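Local coordinates for protein carbonic anhydrase (Sordaria macrospora, PDB 4O1K) that probably catalyses the reversible hydration of carbon dioxide to bicarbonate and a proton, as a zinc-dependent beta-carbonic anhydrase that assembles into tetramers, at residues N172-T176 against A177-Q181; S93-E96 against Y97-H101; L206-F210 against E211-K215; T67-P71 against G72-V76; P132-R135 against N136-D139. All coordinates share one frame; numbering follows the deposited sequence.

Contact 1. Residues N172-T176 against A177-Q181; sequences NVVKT and AALQQ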
loop_
_atom_site.group_PDB
_atom_site.type_symbol
_atom_site.label_atom_id
_atom_site.label_comp_id
_atom_site.label_asym_id
_atom_site.label_seq_id
_atom_site.Cartn_x
_atom_site.Cartn_y
_atom_site.Cartn_z
ATOM N N ASN A 172 7.331 15.584 -2.427
ATOM C CA ASN A 172 7.363 14.106 -2.422
ATOM C C ASN A 172 7.763 13.483 -3.748
ATOM O O ASN A 172 8.362 12.399 -3.762
ATOM C CB ASN A 172 6.019 13.520 -1.983
ATOM C CG ASN A 172 5.642 13.931 -0.564
ATOM O OD1 ASN A 172 6.480 14.391 0.204
ATOM N ND2 ASN A 172 4.368 13.785 -0.231
ATOM N N VAL A 173 7.424 14.139 -4.868
ATOM C CA VAL A 173 7.918 13.643 -6.166
ATOM C C VAL A 173 9.439 13.799 -6.221
ATOM O O VAL A 173 10.154 12.877 -6.665
ATOM C CB VAL A 173 7.305 14.399 -7.368
ATOM C CG1 VAL A 173 7.979 13.943 -8.669
ATOM C CG2 VAL A 173 5.832 14.116 -7.467
ATOM N N VAL A 174 9.939 14.925 -5.719
ATOM C CA VAL A 174 11.406 15.150 -5.765
ATOM C C VAL A 174 12.251 14.159 -4.953
ATOM O O VAL A 174 13.442 13.899 -5.267
ATOM C CB VAL A 174 11.744 16.597 -5.395
ATOM C CG1 VAL A 174 13.253 16.862 -5.383
ATOM C CG2 VAL A 174 11.112 17.514 -6.382
ATOM N N LYS A 175 11.652 13.605 -3.910
ATOM C CA LYS A 175 12.348 12.618 -3.075
ATOM C C LYS A 175 12.630 11.325 -3.802
ATOM O O LYS A 175 13.526 10.561 -3.394
ATOM C CB LYS A 175 11.515 12.295 -1.839
ATOM C CG LYS A 175 11.239 13.489 -0.919
ATOM C CD LYS A 175 10.258 13.063 0.219
ATOM C CE LYS A 175 9.827 14.287 1.042
ATOM N NZ LYS A 175 8.802 13.872 2.066
ATOM N N THR A 176 11.874 11.052 -4.874
ATOM C CA THR A 176 12.040 9.769 -5.565
ATOM C C THR A 176 13.400 9.624 -6.200
ATOM O O THR A 176 13.942 10.585 -6.737
ATOM C CB THR A 176 10.927 9.463 -6.585
ATOM O OG1 THR A 176 10.993 10.371 -7.702
ATOM C CG2 THR A 176 9.583 9.580 -5.911
ATOM N N ALA A 177 13.959 8.416 -6.117
ATOM C CA ALA A 177 15.268 8.121 -6.690
ATOM C C ALA A 177 15.263 8.325 -8.199
ATOM O O ALA A 177 16.235 8.839 -8.765
ATOM C CB ALA A 177 15.707 6.678 -6.331
ATOM N N ALA A 178 14.157 7.942 -8.835
ATOM C CA ALA A 178 14.024 8.035 -10.288
ATOM C C ALA A 178 14.219 9.478 -10.713
ATOM O O ALA A 178 15.051 9.785 -11.597
ATOM C CB ALA A 178 12.645 7.543 -10.712
ATOM N N LEU A 179 13.434 10.359 -10.093
ATOM C CA LEU A 179 13.489 11.793 -10.401
ATOM C C LEU A 179 14.894 12.352 -10.233
ATOM O O LEU A 179 15.418 13.024 -11.133
ATOM C CB LEU A 179 12.535 12.603 -9.511
ATOM C CG LEU A 179 12.758 14.041 -9.990
ATOM C CD1 LEU A 179 11.564 14.586 -10.707
ATOM C CD2 LEU A 179 13.305 15.004 -8.945
ATOM N N GLN A 180 15.518 12.075 -9.088
ATOM C CA GLN A 180 16.841 12.644 -8.819
ATOM C C GLN A 180 17.907 12.146 -9.788
ATOM O O GLN A 180 18.707 12.935 -10.302
ATOM C CB GLN A 180 17.282 12.387 -7.370
ATOM C CG GLN A 180 18.584 13.115 -7.047
ATOM C CD GLN A 180 19.074 12.866 -5.639
ATOM O OE1 GLN A 180 20.281 12.872 -5.383
ATOM N NE2 GLN A 180 18.143 12.661 -4.713
ATOM N N GLN A 181 17.917 10.841 -10.033
ATOM C CA GLN A 181 18.871 10.253 -10.970
ATOM C C GLN A 181 18.708 10.858 -12.362
ATOM O O GLN A 181 19.685 11.352 -12.949
ATOM C CB GLN A 181 18.707 8.732 -11.020
ATOM C CG GLN A 181 19.198 8.011 -9.753
ATOM C CD GLN A 181 18.611 6.619 -9.609
ATOM O OE1 GLN A 181 17.543 6.321 -10.152
ATOM N NE2 GLN A 181 19.300 5.760 -8.868
#
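T176 and L179 meet at a helix N-cap: T176 is the residue just before helix 177-186, where the chain turns out of helix 154-174. The hydrogen bonds centre on T176. L179 N points at T176 OG1 from 3.4 Å, a weak capping bond (N-H...O angle 153°), while OG1 itself donates to V173 O at 2.8 Å. With chi1 at 68° the hydroxyl lies between its own backbone N and carbonyl carbon, a position from which it can face both partners and thus joins the two helices. V173 O has a second donor in T176 N, 3.1 Å away. The new helix starts with a straight bond, Q180 N to T176 O at 3.2 Å (167°).

Charge enters through K175, turned away from the second helix: NZ donates to N172 OD1 at 3.0 Å and forms a salt bridge with D139 of the second subunit, consistent with a part in holding the tetramer together.

Apolar packing falls to L179, whose two methyls part between neighbouring valines. The L179 and V173 side chains cross at about a right angle, CD1 4.2 Å from V173 CG1. CD2 lies over V174, 3.7 Å from V174 CA.

Contact 2. Residues S93-E96 against Y97-H101; sequences SVIE and YAVKH
E96 and K100 lie one turn apart on the alpha-helix 89-100, and most of the contact gathers round E96 and its chain neighbour Y97. The chain of E96 leaves the backbone with CG opposite its own N (chi1 167°), then bends at chi2 (95°), which brings the carboxylate slantwise across the aliphatic part of K100. OE1 sits 3.4 Å from K100 CD. The charged ends stay further apart: E96 OE1 to K100 NZ is 4.3 Å, too far for a salt bridge, so any attraction is probably a modest electrostatic one. Their backbones are joined more firmly, K100 N donating to E96 O over 2.9 Å. L129 of the third subunit and A178 of helix 177-186 pack on E96.

Y97 takes part through its backbone and CB. Its N donates to S93 O at 2.9 Å (155°), and its CB rests 3.2 Å from that same S93 O, while the ring swings away from S93-E96 and packs on M130 of the third subunit.

The helix face toward strand 51-56 carries I95, which touches L52. I95 CG2 and V99 CG2 approach to 4.3 Å, and V99 CG2 lies 3.2 Å from I95 O.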
loop_
_atom_site.group_PDB
_atom_site.type_symbol
_atom_site.label_atom_id
_atom_site.label_comp_id
_atom_site.label_asym_id
_atom_site.label_seq_id
_atom_site.Cartn_x
_atom_site.Cartn_y
_atom_site.Cartn_z
ATOM N N SER A 93 4.894 3.642 -8.512
ATOM C CA SER A 93 5.227 2.865 -9.690
ATOM C C SER A 93 4.903 3.685 -10.933
ATOM O O SER A 93 5.630 3.619 -11.946
ATOM C CB SER A 93 4.508 1.508 -9.680
ATOM O OG SER A 93 3.120 1.692 -9.759
ATOM N N VAL A 94 3.854 4.500 -10.883
ATOM C CA VAL A 94 3.683 5.350 -12.060
ATOM C C VAL A 94 4.762 6.465 -12.266
ATOM O O VAL A 94 5.134 6.774 -13.412
ATOM C CB VAL A 94 2.269 5.850 -12.206
ATOM C CG1 VAL A 94 1.989 6.968 -11.280
ATOM C CG2 VAL A 94 2.100 6.335 -13.576
ATOM N N ILE A 95 5.285 7.035 -11.183
ATOM C CA ILE A 95 6.381 8.009 -11.289
ATOM C C ILE A 95 7.615 7.300 -11.836
ATOM O O ILE A 95 8.293 7.776 -12.785
ATOM C CB ILE A 95 6.682 8.626 -9.908
ATOM C CG1 ILE A 95 5.481 9.459 -9.467
ATOM C CG2 ILE A 95 7.961 9.492 -9.944
ATOM C CD1 ILE A 95 5.604 10.058 -8.059
ATOM N N GLU A 96 7.921 6.157 -11.242
ATOM C CA GLU A 96 9.066 5.373 -11.696
ATOM C C GLU A 96 8.976 5.068 -13.194
ATOM O O GLU A 96 9.947 5.255 -13.946
ATOM C CB GLU A 96 9.111 4.063 -10.906
ATOM C CG GLU A 96 10.052 3.015 -11.478
ATOM C CD GLU A 96 11.407 3.071 -10.822
ATOM O OE1 GLU A 96 11.874 4.199 -10.585
ATOM O OE2 GLU A 96 11.983 1.997 -10.532
ATOM N N TYR A 97 7.801 4.614 -13.623
ATOM C CA TYR A 97 7.565 4.211 -15.010
ATOM C C TYR A 97 7.606 5.374 -15.988
ATOM O O TYR A 97 8.141 5.254 -17.102
ATOM C CB TYR A 97 6.210 3.512 -15.111
ATOM C CG TYR A 97 5.855 2.961 -16.482
ATOM C CD1 TYR A 97 6.560 1.898 -17.046
ATOM C CD2 TYR A 97 4.784 3.475 -17.186
ATOM C CE1 TYR A 97 6.201 1.387 -18.300
ATOM C CE2 TYR A 97 4.421 2.981 -18.418
ATOM C CZ TYR A 97 5.120 1.944 -18.971
ATOM O OH TYR A 97 4.715 1.496 -20.207
ATOM N N ALA A 98 7.045 6.502 -15.573
ATOM C CA ALA A 98 7.019 7.707 -16.406
ATOM C C ALA A 98 8.411 8.288 -16.576
ATOM O O ALA A 98 8.785 8.729 -17.672
ATOM C CB ALA A 98 6.074 8.752 -15.810
ATOM N N VAL A 99 9.187 8.300 -15.499
ATOM C CA VAL A 99 10.512 8.922 -15.559
ATOM C C VAL A 99 11.506 8.017 -16.260
ATOM O O VAL A 99 12.247 8.439 -17.152
ATOM C CB VAL A 99 11.034 9.197 -14.172
ATOM C CG1 VAL A 99 12.487 9.584 -14.237
ATOM C CG2 VAL A 99 10.191 10.299 -13.507
ATOM N N LYS A 100 11.530 6.761 -15.846
ATOM C CA LYS A 100 12.583 5.864 -16.309
ATOM C C LYS A 100 12.315 5.218 -17.663
ATOM O O LYS A 100 13.231 5.058 -18.472
ATOM C CB LYS A 100 12.884 4.805 -15.244
ATOM C CG LYS A 100 14.084 5.187 -14.382
ATOM C CD LYS A 100 14.125 4.432 -13.060
ATOM C CE LYS A 100 15.509 4.537 -12.427
ATOM N NZ LYS A 100 15.894 3.272 -11.723
ATOM N N HIS A 101 11.065 4.859 -17.923
ATOM C CA HIS A 101 10.743 4.112 -19.128
ATOM C C HIS A 101 10.044 4.953 -20.200
ATOM O O HIS A 101 10.251 4.730 -21.395
ATOM C CB HIS A 101 9.941 2.864 -18.756
ATOM C CG HIS A 101 10.660 1.968 -17.791
ATOM N ND1 HIS A 101 11.780 1.242 -18.141
ATOM C CD2 HIS A 101 10.429 1.695 -16.481
ATOM C CE1 HIS A 101 12.205 0.560 -17.089
ATOM N NE2 HIS A 101 11.402 0.816 -16.071
HETATM O O HOH W 1 11.762 0.734 -13.656
#

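Contact 3. Residues L206-F210 against E211-K215; sequences LNVDF and ETILK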
loop_
_atom_site.group_PDB
_atom_site.type_symbol
_atom_site.label_atom_id
_atom_site.label_comp_id
_atom_site.label_asym_id
_atom_site.label_seq_id
_atom_site.Cartn_x
_atom_site.Cartn_y
_atom_site.Cartn_z
ATOM N N LEU A 206 2.024 27.767 -9.233
ATOM C CA LEU A 206 2.446 28.075 -7.868
ATOM C C LEU A 206 3.923 28.383 -7.843
ATOM O O LEU A 206 4.476 28.739 -6.787
ATOM C CB LEU A 206 2.160 26.891 -6.957
ATOM C CG LEU A 206 0.668 26.620 -6.878
ATOM C CD1 LEU A 206 0.434 25.448 -5.932
ATOM C CD2 LEU A 206 -0.084 27.864 -6.436
ATOM N N ASN A 207 4.555 28.283 -9.014
ATOM C CA ASN A 207 5.966 28.636 -9.159
ATOM C C ASN A 207 6.801 27.908 -8.121
ATOM O O ASN A 207 7.561 28.522 -7.369
ATOM C CB ASN A 207 6.158 30.147 -9.076
ATOM C CG ASN A 207 5.363 30.884 -10.146
ATOM O OD1 ASN A 207 5.284 30.437 -11.286
ATOM N ND2 ASN A 207 4.758 32.001 -9.774
ATOM N N VAL A 208 6.615 26.595 -8.086
ATOM C CA VAL A 208 7.335 25.712 -7.174
ATOM C C VAL A 208 8.837 25.806 -7.448
ATOM O O VAL A 208 9.286 25.544 -8.567
ATOM C CB VAL A 208 6.863 24.265 -7.359
ATOM C CG1 VAL A 208 7.757 23.311 -6.616
ATOM C CG2 VAL A 208 5.416 24.114 -6.886
ATOM N N ASP A 209 9.609 26.200 -6.440
ATOM C CA ASP A 209 11.042 26.397 -6.637
ATOM C C ASP A 209 11.741 25.045 -6.646
ATOM O O ASP A 209 12.201 24.563 -5.610
ATOM C CB ASP A 209 11.609 27.309 -5.545
ATOM C CG ASP A 209 13.035 27.756 -5.832
ATOM O OD1 ASP A 209 13.459 28.787 -5.259
ATOM O OD2 ASP A 209 13.726 27.082 -6.635
ATOM N N PHE A 210 11.818 24.443 -7.829
ATOM C CA PHE A 210 12.199 23.040 -7.979
ATOM C C PHE A 210 13.634 22.749 -7.534
ATOM O O PHE A 210 13.890 21.782 -6.818
ATOM C CB PHE A 210 11.944 22.608 -9.427
ATOM C CG PHE A 210 12.607 21.324 -9.818
ATOM C CD1 PHE A 210 12.326 20.139 -9.153
ATOM C CD2 PHE A 210 13.489 21.299 -10.887
ATOM C CE1 PHE A 210 12.939 18.955 -9.531
ATOM C CE2 PHE A 210 14.101 20.129 -11.272
ATOM C CZ PHE A 210 13.830 18.951 -10.596
ATOM N N GLU A 211 14.556 23.611 -7.933
ATOM C CA GLU A 211 15.967 23.438 -7.602
ATOM C C GLU A 211 16.252 23.464 -6.091
ATOM O O GLU A 211 17.017 22.643 -5.587
ATOM C CB GLU A 211 16.793 24.503 -8.323
ATOM C CG GLU A 211 16.586 24.520 -9.837
ATOM C CD GLU A 211 17.537 23.589 -10.570
ATOM O OE1 GLU A 211 18.373 22.942 -9.902
ATOM O OE2 GLU A 211 17.450 23.506 -11.815
ATOM N N THR A 212 15.620 24.388 -5.370
ATOM C CA THR A 212 15.841 24.510 -3.926
ATOM C C THR A 212 15.215 23.361 -3.131
ATOM O O THR A 212 15.755 22.929 -2.105
ATOM C CB THR A 212 15.344 25.876 -3.377
ATOM O OG1 THR A 212 13.914 25.944 -3.432
ATOM C CG2 THR A 212 15.911 27.005 -4.189
ATOM N N ILE A 213 14.080 22.850 -3.600
ATOM C CA ILE A 213 13.467 21.700 -2.942
ATOM C C ILE A 213 14.439 20.544 -3.006
ATOM O O ILE A 213 14.695 19.869 -2.001
ATOM C CB ILE A 213 12.152 21.278 -3.618
ATOM C CG1 ILE A 213 11.046 22.272 -3.288
ATOM C CG2 ILE A 213 11.748 19.907 -3.158
ATOM C CD1 ILE A 213 9.760 22.001 -4.049
ATOM N N LEU A 214 14.998 20.354 -4.193
ATOM C CA LEU A 214 15.943 19.277 -4.441
ATOM C C LEU A 214 17.174 19.421 -3.537
ATOM O O LEU A 214 17.655 18.428 -2.970
ATOM C CB LEU A 214 16.332 19.255 -5.925
ATOM C CG LEU A 214 17.376 18.251 -6.422
ATOM C CD1 LEU A 214 16.965 16.810 -6.129
ATOM C CD2 LEU A 214 17.637 18.442 -7.912
ATOM N N LYS A 215 17.672 20.648 -3.382
ATOM C CA LYS A 215 18.846 20.876 -2.539
ATOM C C LYS A 215 18.571 20.546 -1.069
ATOM O O LYS A 215 19.421 19.953 -0.394
ATOM C CB LYS A 215 19.354 22.309 -2.679
ATOM C CG LYS A 215 20.720 22.509 -2.056
ATOM C CD LYS A 215 21.045 23.984 -1.872
ATOM C CE LYS A 215 22.454 24.172 -1.317
ATOM N NZ LYS A 215 22.885 25.605 -1.332
#
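The first turn of helix 210-218 brings T212 and I213 onto D209, the residue at the N-cap position. The carbonyl oxygen of D209 takes two donors. I213 N comes at 3.2 Å (N-H...O angle 158°), nearly in line with the carbonyl bond, while T212 OG1, at 3.1 Å, arrives from a more bent direction, tilted 34° from the carbonyl plane. The carboxylate of D209 is not hydrogen-bonded to T212; instead it lies across the threonine side chain at about a right angle, the methyl CG2 sitting 3.2 Å from OD1 and 3.3 Å from OD2.

D209 is also the centre of an inverse gamma turn, through which the chain leaving strand 202-205 enters the helix. Just before it, V208 CG1 meets I213 CD1 at 3.5 Å, an apolar contact beside the turn.

F210 supplies the next backbone bond, its O accepting from L214 N at 3.2 Å. With chi1 at 165° its ring enters the protein interior, where it stands edge-to-face with Y183 and touches V174 and L179. Y183 also binds E211 through its hydroxyl and E211 OE2. L214 CB lies 3.6 Å from F210 O.

Contact 4. Residues T67-P71 against G72-V76; sequences TGLQP and GDAFV
L69 reaches A74 because its CG stands opposite its carbonyl carbon (chi1 -74°) and the chain beyond runs extended, which carries CD1 to 4.1 Å from A74 CB. D73 has an unusual first torsion, -132°, away from the staggered positions. Its CB is pressed to 3.0 Å from Q70 O, and OD2 lies 4.1 Å from Q70 CB.

These side chains are brought together by a type II beta turn from Q70 to D73, closed by D73 N donating to Q70 O at 2.9 Å. P71 and G72 hold its two central positions. G72 has phi of 94°, where a CB would run into the carbonyl oxygen of P71, so the backbone geometry itself calls for glycine. Q70 N is buried by the contact and finds no partner in the model; D73 OD2 is 3.9 Å from it. Upstream, G68 leaves helix 63-67 with positive phi, and L69 N makes a weak bond to T67 OG1 at 3.3 Å.

The loop that holds this turn joins helix 63-67 to strand 74-79, an outermost strand of the sheet within this chain, which runs parallel to strand 51-56. D73 and F75 make backbone hydrogen bonds with Y51, and L69 packs on Y51 as well. P71 touches I61 of the third subunit, and V76 makes backbone hydrogen bonds to that subunit, so the strand takes part in a subunit interface.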
loop_
_atom_site.group_PDB
_atom_site.type_symbol
_atom_site.label_atom_id
_atom_site.label_comp_id
_atom_site.label_asym_id
_atom_site.label_seq_id
_atom_site.Cartn_x
_atom_site.Cartn_y
_atom_site.Cartn_z
ATOM N N THR A 67 -5.302 22.163 -20.602
ATOM C CA THR A 67 -3.953 22.550 -21.016
ATOM C C THR A 67 -3.775 22.693 -22.512
ATOM O O THR A 67 -2.791 23.289 -22.955
ATOM C CB THR A 67 -2.933 21.521 -20.554
ATOM O OG1 THR A 67 -3.300 20.232 -21.080
ATOM C CG2 THR A 67 -2.912 21.475 -19.051
ATOM N N GLY A 68 -4.704 22.123 -23.278
ATOM C CA GLY A 68 -4.625 22.127 -24.730
ATOM C C GLY A 68 -3.655 21.085 -25.260
ATOM O O GLY A 68 -3.281 21.116 -26.440
ATOM N N LEU A 69 -3.249 20.165 -24.386
ATOM C CA LEU A 69 -2.324 19.103 -24.763
ATOM C C LEU A 69 -2.974 18.092 -25.700
ATOM O O LEU A 69 -4.178 17.836 -25.629
ATOM C CB LEU A 69 -1.797 18.380 -23.529
ATOM C CG LEU A 69 -0.766 19.053 -22.630
ATOM C CD1 LEU A 69 -0.472 18.157 -21.445
ATOM C CD2 LEU A 69 0.509 19.348 -23.401
ATOM N N GLN A 70 -2.167 17.517 -26.582
ATOM C CA GLN A 70 -2.685 16.551 -27.544
ATOM C C GLN A 70 -2.836 15.165 -26.928
ATOM O O GLN A 70 -2.151 14.848 -25.961
ATOM C CB GLN A 70 -1.801 16.534 -28.784
ATOM C CG GLN A 70 -2.066 17.752 -29.654
ATOM C CD GLN A 70 -3.545 18.145 -29.629
ATOM O OE1 GLN A 70 -4.398 17.430 -30.162
ATOM N NE2 GLN A 70 -3.852 19.272 -28.988
ATOM N N PRO A 71 -3.762 14.346 -27.460
ATOM C CA PRO A 71 -3.950 13.003 -26.893
ATOM C C PRO A 71 -2.656 12.198 -26.956
ATOM O O PRO A 71 -1.992 12.146 -28.001
ATOM C CB PRO A 71 -5.025 12.372 -27.798
ATOM C CG PRO A 71 -5.114 13.272 -29.019
ATOM C CD PRO A 71 -4.732 14.639 -28.528
ATOM N N GLY A 72 -2.290 11.594 -25.835
ATOM C CA GLY A 72 -1.064 10.827 -25.770
ATOM C C GLY A 72 0.090 11.668 -25.261
ATOM O O GLY A 72 1.172 11.140 -24.997
ATOM N N ASP A 73 -0.128 12.973 -25.120
ATOM C CA ASP A 73 0.940 13.844 -24.654
ATOM C C ASP A 73 1.059 13.751 -23.157
ATOM O O ASP A 73 2.112 14.058 -22.607
ATOM C CB ASP A 73 0.667 15.286 -25.026
ATOM C CG ASP A 73 1.863 15.952 -25.659
ATOM O OD1 ASP A 73 3.007 15.700 -25.195
ATOM O OD2 ASP A 73 1.644 16.730 -26.613
ATOM N N ALA A 74 -0.034 13.357 -22.508
ATOM C CA ALA A 74 -0.046 13.248 -21.052
ATOM C C ALA A 74 -0.338 11.832 -20.607
ATOM O O ALA A 74 -1.268 11.150 -21.075
ATOM C CB ALA A 74 -1.048 14.216 -20.427
ATOM N N PHE A 75 0.493 11.382 -19.697
ATOM C CA PHE A 75 0.282 10.141 -19.003
ATOM C C PHE A 75 -0.351 10.592 -17.710
ATOM O O PHE A 75 0.229 11.428 -17.043
ATOM C CB PHE A 75 1.659 9.610 -18.722
ATOM C CG PHE A 75 1.676 8.219 -18.295
ATOM C CD1 PHE A 75 1.409 7.210 -19.199
ATOM C CD2 PHE A 75 1.992 7.896 -16.995
ATOM C CE1 PHE A 75 1.433 5.893 -18.795
ATOM C CE2 PHE A 75 2.023 6.580 -16.602
ATOM C CZ PHE A 75 1.737 5.579 -17.494
ATOM N N VAL A 76 -1.518 10.053 -17.328
ATOM C CA VAL A 76 -2.306 10.673 -16.261
ATOM C C VAL A 76 -2.573 9.730 -15.075
ATOM O O VAL A 76 -3.027 8.591 -15.258
ATOM C CB VAL A 76 -3.676 11.162 -16.823
ATOM C CG1 VAL A 76 -4.581 11.696 -15.717
ATOM C CG2 VAL A 76 -3.474 12.249 -17.849
#

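Contact 5. Residues P132-R135 against N136-D139; sequences PWLR and NIRD
R135 O accepts from D139 N at 2.8 Å, the shortest backbone hydrogen bond in this stretch of the alpha-helix 130-143. L134 O is shared by two donors, R138 N at 3.2 Å and I137 N at 2.9 Å. N136 N to W133 O likewise spans only three residues, so bonds to the third and fourth residue are mixed here. D139 has its main partner, K175, in the second subunit.

The arginines come next. R138 starts with CG beside its own N (chi1 -67°) and bends at chi3 (-77°), folding back along the helix until one face of its guanidinium is turned to the backbone, with L134 C and R135 N near the rim of that face and R135 N 3.6 Å from NH2. R138 NH1 donates to A121 O, and Y221 of the second subunit makes a cation-pi contact with the group, which helps hold its rotation. R135 NE lies 4.4 Å from R138 NH2, a like-charge approach that is probably mildly unfavourable; NE itself is buried and finds no partner in the model.

W133 NE1 bonds to I80 O, and I137 extends to about 8 Å, at its side chain, from a bound zinc ion. L134 and I137 run side by side, with L134 CD2 3.8 Å from I137 CD1.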
loop_
_atom_site.group_PDB
_atom_site.type_symbol
_atom_site.label_atom_id
_atom_site.label_comp_id
_atom_site.label_asym_id
_atom_site.label_seq_id
_atom_site.Cartn_x
_atom_site.Cartn_y
_atom_site.Cartn_z
ATOM N N PRO A 132 -7.126 6.832 6.564
ATOM C CA PRO A 132 -5.672 6.977 6.442
ATOM C C PRO A 132 -5.279 7.703 5.145
ATOM O O PRO A 132 -4.202 8.315 5.090
ATOM C CB PRO A 132 -5.178 5.532 6.377
ATOM C CG PRO A 132 -6.360 4.660 6.641
ATOM C CD PRO A 132 -7.558 5.452 6.307
ATOM N N TRP A 133 -6.132 7.664 4.120
ATOM C CA TRP A 133 -5.807 8.443 2.918
ATOM C C TRP A 133 -5.846 9.944 3.188
ATOM O O TRP A 133 -4.876 10.667 2.904
ATOM C CB TRP A 133 -6.728 8.042 1.751
ATOM C CG TRP A 133 -6.280 8.631 0.462
ATOM C CD1 TRP A 133 -6.773 9.741 -0.147
ATOM C CD2 TRP A 133 -5.246 8.124 -0.392
ATOM N NE1 TRP A 133 -6.099 9.976 -1.325
ATOM C CE2 TRP A 133 -5.155 8.981 -1.500
ATOM C CE3 TRP A 133 -4.385 7.022 -0.319
ATOM C CZ2 TRP A 133 -4.247 8.772 -2.532
ATOM C CZ3 TRP A 133 -3.465 6.816 -1.347
ATOM C CH2 TRP A 133 -3.396 7.701 -2.430
ATOM N N LEU A 134 -6.954 10.432 3.743
ATOM C CA LEU A 134 -7.086 11.849 4.055
ATOM C C LEU A 134 -6.138 12.318 5.140
ATOM O O LEU A 134 -5.841 13.517 5.246
ATOM C CB LEU A 134 -8.507 12.146 4.476
ATOM C CG LEU A 134 -9.498 11.802 3.387
ATOM C CD1 LEU A 134 -10.913 11.966 3.895
ATOM C CD2 LEU A 134 -9.248 12.672 2.179
ATOM N N ARG A 135 -5.642 11.377 5.942
ATOM C CA ARG A 135 -4.674 11.742 6.968
ATOM C C ARG A 135 -3.495 12.474 6.353
ATOM O O ARG A 135 -2.941 13.398 6.960
ATOM C CB ARG A 135 -4.209 10.479 7.725
ATOM C CG ARG A 135 -3.275 10.730 8.946
ATOM C CD ARG A 135 -3.141 9.416 9.703
ATOM N NE ARG A 135 -4.489 8.914 10.038
ATOM C CZ ARG A 135 -4.892 7.648 9.992
ATOM N NH1 ARG A 135 -4.064 6.665 9.666
ATOM N NH2 ARG A 135 -6.151 7.344 10.293
ATOM N N ASN A 136 -3.119 12.102 5.131
ATOM C CA ASN A 136 -1.965 12.764 4.492
ATOM C C ASN A 136 -2.158 14.246 4.343
ATOM O O ASN A 136 -1.201 15.037 4.387
ATOM C CB ASN A 136 -1.753 12.164 3.112
ATOM C CG ASN A 136 -1.288 10.743 3.193
ATOM O OD1 ASN A 136 -2.033 9.804 2.895
ATOM N ND2 ASN A 136 -0.048 10.572 3.586
ATOM N N ILE A 137 -3.411 14.631 4.143
ATOM C CA ILE A 137 -3.724 16.018 3.926
ATOM C C ILE A 137 -3.673 16.731 5.272
ATOM O O ILE A 137 -3.190 17.873 5.384
ATOM C CB ILE A 137 -5.108 16.163 3.314
ATOM C CG1 ILE A 137 -5.124 15.564 1.898
ATOM C CG2 ILE A 137 -5.507 17.634 3.295
ATOM C CD1 ILE A 137 -6.491 15.219 1.435
ATOM N N ARG A 138 -4.159 16.052 6.304
ATOM C CA ARG A 138 -4.071 16.623 7.624
ATOM C C ARG A 138 -2.602 16.793 8.000
ATOM O O ARG A 138 -2.255 17.765 8.652
ATOM C CB ARG A 138 -4.842 15.781 8.626
ATOM C CG ARG A 138 -6.344 15.803 8.381
ATOM C CD ARG A 138 -7.123 15.168 9.563
ATOM N NE ARG A 138 -7.048 13.713 9.531
ATOM C CZ ARG A 138 -7.901 12.937 8.862
ATOM N NH1 ARG A 138 -8.896 13.485 8.172
ATOM N NH2 ARG A 138 -7.777 11.617 8.884
ATOM N N ASP A 139 -1.733 15.893 7.528
ATOM C CA ASP A 139 -0.304 16.019 7.773
ATOM C C ASP A 139 0.237 17.277 7.102
ATOM O O ASP A 139 1.049 18.013 7.684
ATOM C CB ASP A 139 0.460 14.792 7.266
ATOM C CG ASP A 139 0.334 13.588 8.199
ATOM O OD1 ASP A 139 -0.190 13.744 9.319
ATOM O OD2 ASP A 139 0.784 12.489 7.803
#

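Overall arrangement
Along the chain the order is contact 4, contact 2, contact 5, contact 1, contact 3. Contacts 1, 2 and 3 form a connected group: contact 1, on helices 154-174 and 177-186, lies between helix 89-100 of contact 2 and helix 210-218 of contact 3, touching both, with centres 10 Å and 13 Å away. Contact 4, at the start of strand 74-79, joins through F75, which packs on V94 and Y97 of contact 2. Contact 5 stands apart, its nearest atoms about 7 Å from contact 1 and its centre 29 Å from contact 4. Contacts 1 and 5 both meet the second subunit, while contacts 2, 4 and 5 meet the third, so these local helix and turn segments also contribute residues to the tetramer interfaces.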